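Local structure of apical membrane antigen 1-like protein, soluble form (Toxoplasma gondii, 3ZLE) at residues Asp39-Arg44 and Trp286-Glu290; Met59-Tyr65 and Lys82-Phe88; Ala128-Val134 and Tyr144-Phe148; Gly181-Ala185 and Gln279-Phe285. The protein may play a role in host cell invasion as a member of the apicomplexan AMA1 family, of which this chain is a conserved part of the ectodomain. All coordinates share one frame; numbering follows the deposited sequence.

Contact 3 is the buried one of the four, joining helix 120-129 to the approach to strand 148-151; contacts 1, 2 and 4 are partly buried, contact 1 setting a hairpin against a loop and contacts 2 and 4 pairing loops. Contacts 1 and 4 use adjoining parts of one loop, residues 279-290, which probably corresponds to the domain II loop of AMA1 relatives. Contact 4 also touches contact 2, where Thr183 meets Lys82 and Leu84, the centres of the two contacts about 11 Å apart. Contacts 1 and 3 join through Tyr144, whose ring stacks on Trp286. Their chemistry differs: a backbone bridge in contact 1, prolines and a tyrosine hydroxyl in contact 2, waters and a lysine in contact 3, an indole in contact 4.

Contact 1: Asp39-Arg44 and Trp286-Glu290; sequences DTEGYR and WPVHE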
# COMPACT_ATOMS: atom_id res chain seq x y z
N ASP A 39 -7.18 -16.74 4.10
CA ASP A 39 -7.06 -17.65 5.23
C ASP A 39 -6.57 -19.02 4.80
O ASP A 39 -6.80 -19.46 3.68
CB ASP A 39 -8.38 -17.76 5.97
CG ASP A 39 -9.55 -17.67 5.05
OD1 ASP A 39 -9.92 -18.71 4.47
OD2 ASP A 39 -10.13 -16.57 4.94
N THR A 40 -5.79 -19.64 5.67
CA THR A 40 -5.29 -20.96 5.42
C THR A 40 -5.08 -21.60 6.76
O THR A 40 -4.66 -20.91 7.72
CB THR A 40 -3.92 -20.90 4.73
OG1 THR A 40 -4.03 -20.04 3.60
CG2 THR A 40 -3.45 -22.30 4.30
N GLU A 41 -5.43 -22.89 6.85
CA GLU A 41 -5.22 -23.67 8.06
C GLU A 41 -5.79 -22.99 9.30
O GLU A 41 -5.24 -23.12 10.39
CB GLU A 41 -3.75 -23.98 8.27
CG GLU A 41 -3.09 -24.71 7.09
CD GLU A 41 -1.61 -24.97 7.34
OE1 GLU A 41 -1.05 -24.40 8.31
OE2 GLU A 41 -0.99 -25.73 6.56
N GLY A 42 -6.83 -22.18 9.11
CA GLY A 42 -7.45 -21.46 10.23
C GLY A 42 -6.86 -20.08 10.54
O GLY A 42 -7.39 -19.37 11.40
N TYR A 43 -5.85 -19.63 9.80
CA TYR A 43 -5.30 -18.28 10.07
C TYR A 43 -5.50 -17.27 8.95
O TYR A 43 -5.38 -17.61 7.76
CB TYR A 43 -3.83 -18.36 10.42
CG TYR A 43 -3.54 -19.24 11.57
CD1 TYR A 43 -3.53 -18.73 12.88
CD2 TYR A 43 -3.21 -20.57 11.38
CE1 TYR A 43 -3.19 -19.54 13.96
CE2 TYR A 43 -2.91 -21.40 12.44
CZ TYR A 43 -2.91 -20.89 13.73
OH TYR A 43 -2.58 -21.73 14.78
N ARG A 44 -5.68 -16.00 9.34
CA ARG A 44 -5.68 -14.89 8.36
C ARG A 44 -4.29 -14.71 7.72
O ARG A 44 -3.26 -14.82 8.38
CB ARG A 44 -6.16 -13.61 9.03
CG ARG A 44 -7.25 -13.87 10.02
CD ARG A 44 -8.21 -12.70 10.17
NE ARG A 44 -8.56 -12.13 8.88
CZ ARG A 44 -9.01 -10.89 8.73
NH1 ARG A 44 -9.20 -10.11 9.78
NH2 ARG A 44 -9.39 -10.48 7.53
N TRP A 286 0.16 -15.13 14.09
CA TRP A 286 -0.81 -15.03 12.99
C TRP A 286 -2.23 -14.85 13.52
O TRP A 286 -2.66 -15.59 14.39
CB TRP A 286 -0.74 -16.26 12.04
CG TRP A 286 0.68 -16.78 11.65
CD1 TRP A 286 1.84 -16.08 11.65
CD2 TRP A 286 1.01 -18.10 11.15
NE1 TRP A 286 2.90 -16.88 11.23
CE2 TRP A 286 2.42 -18.14 10.98
CE3 TRP A 286 0.28 -19.28 10.98
CZ2 TRP A 286 3.10 -19.29 10.58
CZ3 TRP A 286 0.95 -20.44 10.55
CH2 TRP A 286 2.35 -20.43 10.34
N PRO A 287 -2.99 -13.90 12.95
CA PRO A 287 -4.35 -13.65 13.39
C PRO A 287 -5.24 -14.84 13.09
O PRO A 287 -5.25 -15.33 11.96
CB PRO A 287 -4.77 -12.45 12.53
CG PRO A 287 -3.49 -11.76 12.22
CD PRO A 287 -2.50 -12.86 12.04
N VAL A 288 -6.01 -15.29 14.08
CA VAL A 288 -6.89 -16.43 13.80
C VAL A 288 -8.09 -16.03 12.95
O VAL A 288 -8.61 -14.91 13.07
CB VAL A 288 -7.22 -17.34 15.05
CG1 VAL A 288 -6.58 -16.84 16.34
CG2 VAL A 288 -8.72 -17.61 15.19
N HIS A 289 -8.40 -16.86 11.98
CA HIS A 289 -9.46 -16.57 11.03
C HIS A 289 -10.82 -16.98 11.61
O HIS A 289 -11.03 -18.14 11.97
CB HIS A 289 -9.23 -17.29 9.70
CG HIS A 289 -10.38 -17.15 8.75
ND1 HIS A 289 -10.87 -15.93 8.35
CD2 HIS A 289 -11.20 -18.08 8.20
CE1 HIS A 289 -11.91 -16.11 7.56
NE2 HIS A 289 -12.14 -17.40 7.46
N GLU A 290 -11.71 -16.00 11.73
CA GLU A 290 -13.07 -16.25 12.22
C GLU A 290 -14.08 -16.04 11.11
O GLU A 290 -13.88 -15.22 10.23
CB GLU A 290 -13.38 -15.33 13.40
CG GLU A 290 -12.79 -15.80 14.72
CD GLU A 290 -12.31 -14.65 15.59
OE1 GLU A 290 -12.80 -13.51 15.41
OE2 GLU A 290 -11.45 -14.89 16.47
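His289 turns its imidazole away from its backbone N (chi1 173°), while Asp39 holds its carboxylate between its own N and carbonyl carbon; these two rotations lay one flat group over the other. Asp39 belongs to the beta hairpin of strands 38-40 and 43-45, closed by a type I' turn from Thr40 to Tyr43. Its partner, residues 286-290, lies in the long loop between helix 253-262 and strand 303-308. The evidence for stacking is a tilt of 15° between the carboxylate and ring planes, with Asp39 OD2 3.2 Å from His289 CE1 and Asp39 CB making a CH-pi contact over the same ring. No hydrogen bond joins the two, because OD2 meets NE2 at a poor angle; Lys295 gives this oxygen a salt bridge instead.

Tyr43 and Val288 form a single antiparallel bridge as a non-hydrogen-bonded pair, their CA atoms 4.5 Å apart. On either side of it the backbones bond, His289 N to Gly42 O at 2.8 Å and Arg44 N to Pro287 O at 2.7 Å. The Tyr43 ring receives the edge of Trp286 on one face in a T-shaped pair, planes at 88°, Trp286 CE3 standing 3.7 Å from Tyr43 CD2. Arg44 contributes its aliphatic part here, CG lying 3.8 Å from Pro287 CB, and sends NH1 on to the carbonyl oxygen of Asp269. At the far side of the Trp286 indole, NE1 is hydrogen-bonded to Ser161 O.

Contact 2: Met59-Tyr65 and Lys82-Phe88; sequences MHQPAEY and KPLPGGF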
# COMPACT_ATOMS: atom_id res chain seq x y z
N MET A 59 5.76 0.37 16.20
CA MET A 59 5.64 -0.33 17.48
C MET A 59 5.65 0.61 18.67
O MET A 59 5.97 1.79 18.53
CB MET A 59 6.75 -1.36 17.59
CG MET A 59 6.70 -2.36 16.46
SD MET A 59 7.42 -3.93 16.91
CE MET A 59 9.07 -3.41 17.29
N HIS A 60 5.30 0.10 19.84
CA HIS A 60 5.20 0.96 21.01
C HIS A 60 5.74 0.31 22.26
O HIS A 60 5.15 0.46 23.35
CB HIS A 60 3.76 1.43 21.23
CG HIS A 60 3.21 2.23 20.10
ND1 HIS A 60 3.39 3.60 19.99
CD2 HIS A 60 2.43 1.88 19.05
CE1 HIS A 60 2.74 4.05 18.94
NE2 HIS A 60 2.15 3.03 18.35
N GLN A 61 6.91 -0.29 22.14
CA GLN A 61 7.58 -0.86 23.30
C GLN A 61 8.18 0.28 24.11
O GLN A 61 8.31 1.40 23.61
CB GLN A 61 8.67 -1.85 22.84
CG GLN A 61 8.13 -2.90 21.89
CD GLN A 61 9.18 -3.86 21.38
OE1 GLN A 61 10.26 -3.46 20.93
NE2 GLN A 61 8.83 -5.14 21.39
N PRO A 62 8.42 0.04 25.40
CA PRO A 62 9.01 1.06 26.25
C PRO A 62 10.35 1.54 25.70
O PRO A 62 11.06 0.76 25.04
CB PRO A 62 9.20 0.35 27.58
CG PRO A 62 8.18 -0.75 27.56
CD PRO A 62 8.11 -1.20 26.14
N ALA A 63 10.70 2.78 26.00
CA ALA A 63 11.86 3.48 25.44
C ALA A 63 13.16 2.68 25.38
O ALA A 63 13.94 2.83 24.44
CB ALA A 63 12.10 4.80 26.17
N GLU A 64 13.45 1.91 26.42
CA GLU A 64 14.70 1.15 26.41
C GLU A 64 14.74 0.09 25.32
O GLU A 64 15.81 -0.35 24.93
CB GLU A 64 15.03 0.54 27.76
CG GLU A 64 14.32 1.18 28.92
CD GLU A 64 13.02 0.48 29.22
OE1 GLU A 64 13.06 -0.70 29.62
OE2 GLU A 64 11.95 1.11 29.06
N TYR A 65 13.58 -0.37 24.86
CA TYR A 65 13.52 -1.43 23.83
C TYR A 65 14.01 -0.95 22.43
O TYR A 65 14.07 0.25 22.15
CB TYR A 65 12.10 -2.00 23.69
CG TYR A 65 11.64 -2.91 24.82
CD1 TYR A 65 11.57 -2.45 26.13
CD2 TYR A 65 11.09 -4.16 24.55
CE1 TYR A 65 11.12 -3.27 27.16
CE2 TYR A 65 10.60 -4.96 25.56
CZ TYR A 65 10.60 -4.50 26.87
OH TYR A 65 10.12 -5.29 27.87
N LYS A 82 8.15 -8.07 30.18
CA LYS A 82 6.83 -7.63 29.71
C LYS A 82 6.94 -6.18 29.27
O LYS A 82 7.15 -5.32 30.10
CB LYS A 82 5.82 -7.69 30.86
CG LYS A 82 5.52 -9.08 31.37
CD LYS A 82 4.73 -9.88 30.38
CE LYS A 82 4.73 -11.33 30.78
NZ LYS A 82 3.80 -12.08 29.92
N PRO A 83 6.74 -5.90 27.97
CA PRO A 83 6.43 -6.84 26.88
C PRO A 83 7.65 -7.62 26.41
O PRO A 83 8.79 -7.30 26.78
CB PRO A 83 5.92 -5.92 25.74
CG PRO A 83 6.60 -4.61 26.00
CD PRO A 83 6.68 -4.50 27.51
N LEU A 84 7.42 -8.68 25.65
CA LEU A 84 8.52 -9.51 25.17
C LEU A 84 9.30 -8.79 24.05
O LEU A 84 8.70 -8.21 23.15
CB LEU A 84 7.96 -10.86 24.70
CG LEU A 84 8.91 -12.02 24.42
CD1 LEU A 84 9.73 -12.40 25.65
CD2 LEU A 84 8.07 -13.18 23.92
N PRO A 85 10.64 -8.70 24.19
CA PRO A 85 11.46 -8.04 23.18
C PRO A 85 11.37 -8.80 21.86
O PRO A 85 11.06 -9.99 21.87
CB PRO A 85 12.88 -8.15 23.74
CG PRO A 85 12.67 -8.20 25.23
CD PRO A 85 11.43 -9.05 25.39
N GLY A 86 11.55 -8.11 20.75
CA GLY A 86 11.45 -8.74 19.44
C GLY A 86 10.85 -7.81 18.41
O GLY A 86 10.32 -6.74 18.76
N GLY A 87 10.99 -8.18 17.13
CA GLY A 87 10.22 -7.59 16.05
C GLY A 87 9.33 -8.63 15.38
O GLY A 87 8.88 -9.58 16.00
N PHE A 88 9.13 -8.46 14.08
CA PHE A 88 8.27 -9.34 13.28
C PHE A 88 9.07 -10.26 12.37
O PHE A 88 8.50 -11.08 11.67
CB PHE A 88 7.32 -8.49 12.43
CG PHE A 88 6.29 -7.74 13.21
CD1 PHE A 88 6.42 -7.59 14.60
CD2 PHE A 88 5.22 -7.22 12.60
CE1 PHE A 88 5.46 -6.90 15.33
CE2 PHE A 88 4.24 -6.55 13.31
CZ PHE A 88 4.35 -6.40 14.68
O HOH W 1 12.35 -5.09 21.21
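The one hydrogen bond between Tyr65 and Pro83 is short: Tyr65 OH donates to Pro83 O at 2.6 Å, in the carbonyl plane and on a lone pair. The same oxygen lies at the ring edge, 3.2 Å from Tyr65 CE2, and the Pro83 ring packs against the phenol, CD 4.0 Å from Tyr65 CZ. Two more prolines gather here, with Pro62 CD 3.7 Å from Pro83 CG and Pro85 CG 3.9 Å from Tyr65 CE2. Gln61 reaches a carbonyl three residues further on, that of Gly86. Its chain is extended beyond CG (chi2 178°), which carries the amide across, and NE2 makes a weak hydrogen bond of 3.4 Å to Gly86 O. A water completes the link, donating to Gln61 OE1 at 2.7 Å and accepting from Gly86 N. Farther along, Met59 makes a Met-aromatic contact, SD 3.9 Å from Phe88 CE1 and oblique to the ring.

Apart from Met59, the last residue of strand 55-59, both segments lie in the long loop that runs to strand 103-104, within the AMA1 family region. In the second shell, a type I turn from Pro62 to Tyr65, with Tyr65 N bonded to Pro62 O, brings the phenol back so that Pro62 CD lies over one of its faces, toward the rim. Asn67 OD1 takes the backbone N of Gln61, and Phe187 packs edge-to-face with Phe88. Side-chain donors and one water thus reach main-chain atoms of 82-88 with no strand pairing between the segments, which implies that this loop pair depends on particular side chains for its polar links.

Contact 3: Ala128-Val134 and Tyr144-Phe148; sequences AYSTIAV and YKYPF
Helix 120-129 and the chain that leaves it meet the residues entering strand 148-151 where Lys145 crosses the ring of Tyr129. The lysine turns sharply at chi2 (-82°), a bend that brings CE over the ring centre; NZ stands 4.4 Å from the Tyr129 centroid, only 8° off the ring normal, in a cation-pi contact. The same ammonium donates to Tyr129 O at 2.8 Å and to a water that also bonds Thr131 O. At its far end the Tyr129 phenol is hydrogen-bonded to Glu208.

Strand 148-151 is the middle strand of a five-stranded antiparallel sheet, and Phe148, at its start, packs on Cys124 and Ala125 of the helix, with its CB 4.1 Å from Ala128 CB. A second water bridges the two backbones: it donates to Ala128 O and Thr131 O and accepts from Tyr146 N, each at 2.8 Å.

The chain beyond the helix meets Tyr146 on one face, at its edge and at its hydroxyl. Ala133 CB lies over the face, 3.6 Å from Tyr146 CZ, in a CH-pi contact, while Thr131 CG2 comes at the edge in the ring plane, 3.9 Å from CD2. The hydroxyl oxygen accepts the backbone N-H of Val134 at 3.2 Å, fairly straight at 160°.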
# COMPACT_ATOMS: atom_id res chain seq x y z
N ALA A 128 9.80 -15.18 -0.05
CA ALA A 128 8.76 -15.40 0.97
C ALA A 128 7.84 -16.54 0.51
O ALA A 128 7.51 -17.42 1.30
CB ALA A 128 7.95 -14.16 1.16
N TYR A 129 7.42 -16.50 -0.75
CA TYR A 129 6.40 -17.42 -1.27
C TYR A 129 6.94 -18.86 -1.19
O TYR A 129 6.21 -19.76 -0.80
CB TYR A 129 6.09 -17.06 -2.70
CG TYR A 129 4.95 -17.81 -3.32
CD1 TYR A 129 3.67 -17.32 -3.22
CD2 TYR A 129 5.17 -18.92 -4.16
CE1 TYR A 129 2.61 -17.97 -3.83
CE2 TYR A 129 4.11 -19.53 -4.82
CZ TYR A 129 2.83 -19.05 -4.64
OH TYR A 129 1.74 -19.62 -5.27
N SER A 130 8.25 -19.01 -1.37
CA SER A 130 8.94 -20.27 -1.27
C SER A 130 9.27 -20.70 0.15
O SER A 130 9.79 -21.79 0.34
CB SER A 130 10.26 -20.20 -2.02
OG SER A 130 10.06 -19.72 -3.32
N THR A 131 9.23 -19.77 1.09
CA THR A 131 9.65 -20.14 2.44
C THR A 131 8.62 -21.02 3.05
O THR A 131 7.45 -20.66 3.13
CB THR A 131 9.90 -18.93 3.34
OG1 THR A 131 11.04 -18.23 2.87
CG2 THR A 131 10.16 -19.39 4.75
N ILE A 132 9.03 -22.22 3.44
CA ILE A 132 8.16 -23.11 4.20
C ILE A 132 7.94 -22.60 5.62
O ILE A 132 8.86 -22.59 6.46
CB ILE A 132 8.67 -24.57 4.20
CG1 ILE A 132 8.62 -25.14 2.78
CG2 ILE A 132 7.86 -25.43 5.17
CD1 ILE A 132 9.98 -25.50 2.23
N ALA A 133 6.70 -22.17 5.88
CA ALA A 133 6.31 -21.67 7.18
C ALA A 133 6.24 -22.79 8.20
O ALA A 133 6.07 -23.97 7.85
CB ALA A 133 4.97 -20.98 7.09
N VAL A 134 6.28 -22.40 9.47
CA VAL A 134 6.21 -23.32 10.57
C VAL A 134 5.21 -22.75 11.57
O VAL A 134 5.26 -21.58 11.89
CB VAL A 134 7.58 -23.45 11.25
CG1 VAL A 134 7.42 -23.92 12.68
CG2 VAL A 134 8.51 -24.40 10.48
N TYR A 144 0.89 -22.06 5.16
CA TYR A 144 0.81 -20.60 5.37
C TYR A 144 1.93 -19.88 4.63
O TYR A 144 3.08 -20.32 4.67
CB TYR A 144 0.94 -20.31 6.87
CG TYR A 144 0.49 -18.92 7.27
CD1 TYR A 144 -0.84 -18.65 7.53
CD2 TYR A 144 1.42 -17.89 7.47
CE1 TYR A 144 -1.26 -17.40 7.91
CE2 TYR A 144 1.00 -16.63 7.81
CZ TYR A 144 -0.35 -16.38 8.04
OH TYR A 144 -0.79 -15.11 8.42
N LYS A 145 1.62 -18.75 4.01
CA LYS A 145 2.67 -17.90 3.42
C LYS A 145 2.93 -16.61 4.21
O LYS A 145 2.05 -15.74 4.31
CB LYS A 145 2.31 -17.53 1.99
CG LYS A 145 1.97 -18.71 1.10
CD LYS A 145 3.22 -19.35 0.59
CE LYS A 145 2.88 -20.22 -0.62
NZ LYS A 145 3.86 -21.32 -0.70
N TYR A 146 4.18 -16.43 4.63
CA TYR A 146 4.67 -15.17 5.22
C TYR A 146 4.62 -13.98 4.27
O TYR A 146 4.73 -14.15 3.05
CB TYR A 146 6.11 -15.35 5.68
CG TYR A 146 6.31 -16.44 6.71
CD1 TYR A 146 5.60 -16.45 7.93
CD2 TYR A 146 7.27 -17.43 6.51
CE1 TYR A 146 5.90 -17.39 8.94
CE2 TYR A 146 7.57 -18.37 7.50
CZ TYR A 146 6.88 -18.37 8.70
OH TYR A 146 7.16 -19.38 9.65
N PRO A 147 4.41 -12.76 4.81
CA PRO A 147 4.60 -11.54 4.03
C PRO A 147 6.08 -11.14 4.04
O PRO A 147 6.84 -11.65 4.85
CB PRO A 147 3.81 -10.49 4.83
CG PRO A 147 3.93 -10.96 6.24
CD PRO A 147 3.85 -12.47 6.15
N PHE A 148 6.42 -10.09 3.30
CA PHE A 148 7.82 -9.68 3.25
C PHE A 148 7.94 -8.17 3.39
O PHE A 148 6.99 -7.44 3.14
CB PHE A 148 8.41 -10.12 1.91
CG PHE A 148 7.88 -9.33 0.75
CD1 PHE A 148 8.43 -8.10 0.42
CD2 PHE A 148 6.74 -9.75 0.09
CE1 PHE A 148 7.92 -7.37 -0.66
CE2 PHE A 148 6.20 -9.04 -0.96
CZ PHE A 148 6.78 -7.83 -1.34
O HOH W 2 5.96 -18.28 3.43
O HOH W 3 5.62 -21.85 1.17
O HOH W 4 4.42 -22.46 3.98

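Contact 4: Gly181-Ala185 and Gln279-Phe285; sequences GLTWA and QKNWNDF
Trp184 directs its CB toward residues 279-285, and its indole can be traced atom by atom along them. CG is placed beside the backbone N (chi1 -79°), which swings the ring across the turn. CD1 comes first, 3.9 Å from Lys280 CB. NE1 then donates to Asn281 O at 2.7 Å, nearly straight at 174°; the oxygen lies in the indole plane, yet the donor stands 44° out of the carbonyl plane. Asp284 N reaches that same oxygen from the opposite face, leaving it held between two donors. CZ2 continues to Trp282 O at 3.6 Å, and CH2 ends 4.1 Å from Phe285 CD1, where the two side chains cross at about a right angle. Over one face of the six-membered ring of Trp184, Lys280 places its NZ in a cation-pi contact.

The element receiving the indole is a type I beta turn from Asn281 to Asp284, braced by Asn281 N to Asp284 OD2. It belongs to the loop between helix 253-262 and strand 303-308, which probably corresponds to the domain II loop that packs against domain I in AMA1 relatives; residues 181-185 come from another loop, between strands 156-159 and 187-191.

Thr183 extends the contact with its methyl, CG2 lying 3.8 Å from Trp282 CB. Its OG1 is hydrogen-bonded to Lys82, while its approach to Gln279 OE1 is too crowded in the model to be trusted in detail. Beside it a water accepts the backbone N-H of Trp184 at 2.9 Å.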
# COMPACT_ATOMS: atom_id res chain seq x y z
N GLY A 181 2.87 -5.11 32.46
CA GLY A 181 2.61 -6.53 32.51
C GLY A 181 2.06 -7.20 31.24
O GLY A 181 1.97 -8.43 31.17
N LEU A 182 1.68 -6.42 30.24
CA LEU A 182 1.19 -7.01 28.99
C LEU A 182 2.30 -7.64 28.14
O LEU A 182 3.42 -7.10 28.03
CB LEU A 182 0.34 -6.02 28.19
CG LEU A 182 -1.05 -5.71 28.78
CD1 LEU A 182 -1.65 -4.48 28.13
CD2 LEU A 182 -2.03 -6.88 28.66
N THR A 183 2.04 -8.85 27.66
CA THR A 183 3.03 -9.61 26.84
C THR A 183 3.41 -8.87 25.55
O THR A 183 4.57 -8.88 25.12
CB THR A 183 2.48 -10.97 26.44
OG1 THR A 183 2.19 -11.74 27.60
CG2 THR A 183 3.42 -11.72 25.55
N TRP A 184 2.42 -8.27 24.91
CA TRP A 184 2.63 -7.60 23.62
C TRP A 184 2.49 -6.10 23.75
O TRP A 184 1.50 -5.61 24.26
CB TRP A 184 1.56 -8.06 22.64
CG TRP A 184 1.82 -9.40 22.04
CD1 TRP A 184 1.36 -10.61 22.50
CD2 TRP A 184 2.46 -9.66 20.78
NE1 TRP A 184 1.74 -11.61 21.63
CE2 TRP A 184 2.42 -11.06 20.58
CE3 TRP A 184 3.10 -8.85 19.83
CZ2 TRP A 184 2.99 -11.66 19.46
CZ3 TRP A 184 3.66 -9.47 18.70
CH2 TRP A 184 3.60 -10.86 18.54
N ALA A 185 3.40 -5.36 23.14
CA ALA A 185 3.20 -3.94 22.96
C ALA A 185 2.28 -3.71 21.77
O ALA A 185 2.15 -4.58 20.89
CB ALA A 185 4.54 -3.23 22.75
N GLN A 279 -5.88 -12.26 26.62
CA GLN A 279 -4.64 -11.75 26.05
C GLN A 279 -4.06 -12.72 25.01
O GLN A 279 -4.08 -13.94 25.21
CB GLN A 279 -3.62 -11.53 27.17
CG GLN A 279 -2.49 -10.58 26.83
CD GLN A 279 -1.30 -10.75 27.74
OE1 GLN A 279 -0.16 -10.83 27.28
NE2 GLN A 279 -1.55 -10.86 29.05
N LYS A 280 -3.56 -12.18 23.91
CA LYS A 280 -2.74 -12.96 22.98
C LYS A 280 -1.59 -13.62 23.76
O LYS A 280 -1.16 -13.11 24.79
CB LYS A 280 -2.18 -12.07 21.86
CG LYS A 280 -3.21 -11.20 21.15
CD LYS A 280 -3.02 -11.22 19.64
CE LYS A 280 -1.74 -10.52 19.21
NZ LYS A 280 -1.49 -10.59 17.74
N ASN A 281 -1.16 -14.79 23.31
CA ASN A 281 0.03 -15.42 23.87
C ASN A 281 1.27 -14.88 23.19
O ASN A 281 1.19 -14.22 22.15
CB ASN A 281 -0.05 -16.94 23.70
CG ASN A 281 -1.17 -17.55 24.53
OD1 ASN A 281 -1.09 -17.58 25.76
ND2 ASN A 281 -2.26 -17.93 23.88
N TRP A 282 2.43 -15.14 23.78
CA TRP A 282 3.65 -14.49 23.31
C TRP A 282 3.92 -14.85 21.88
O TRP A 282 4.77 -14.26 21.23
CB TRP A 282 4.85 -14.91 24.15
CG TRP A 282 5.22 -16.35 23.99
CD1 TRP A 282 4.67 -17.41 24.65
CD2 TRP A 282 6.24 -16.90 23.13
NE1 TRP A 282 5.25 -18.59 24.24
CE2 TRP A 282 6.24 -18.31 23.33
CE3 TRP A 282 7.10 -16.36 22.17
CZ2 TRP A 282 7.12 -19.16 22.66
CZ3 TRP A 282 7.97 -17.21 21.49
CH2 TRP A 282 7.97 -18.60 21.74
N ASN A 283 3.25 -15.89 21.40
CA ASN A 283 3.62 -16.46 20.13
C ASN A 283 2.47 -16.60 19.18
O ASN A 283 2.55 -17.36 18.23
CB ASN A 283 4.37 -17.77 20.31
CG ASN A 283 3.52 -18.85 21.00
OD1 ASN A 283 2.41 -18.59 21.45
ND2 ASN A 283 4.07 -20.05 21.08
N ASP A 284 1.46 -15.79 19.37
CA ASP A 284 0.38 -15.67 18.42
C ASP A 284 0.77 -14.77 17.25
O ASP A 284 0.26 -13.67 17.10
CB ASP A 284 -0.88 -15.15 19.14
CG ASP A 284 -1.47 -16.19 20.09
OD1 ASP A 284 -1.13 -17.39 19.96
OD2 ASP A 284 -2.33 -15.82 20.92
N PHE A 285 1.64 -15.28 16.39
CA PHE A 285 2.19 -14.51 15.29
C PHE A 285 1.18 -14.27 14.18
O PHE A 285 1.39 -13.42 13.36
CB PHE A 285 3.45 -15.19 14.73
CG PHE A 285 4.61 -15.20 15.69
CD1 PHE A 285 4.53 -14.56 16.93
CD2 PHE A 285 5.76 -15.91 15.39
CE1 PHE A 285 5.57 -14.64 17.83
CE2 PHE A 285 6.83 -15.93 16.27
CZ PHE A 285 6.74 -15.30 17.50
O HOH W 5 -0.48 -8.35 25.22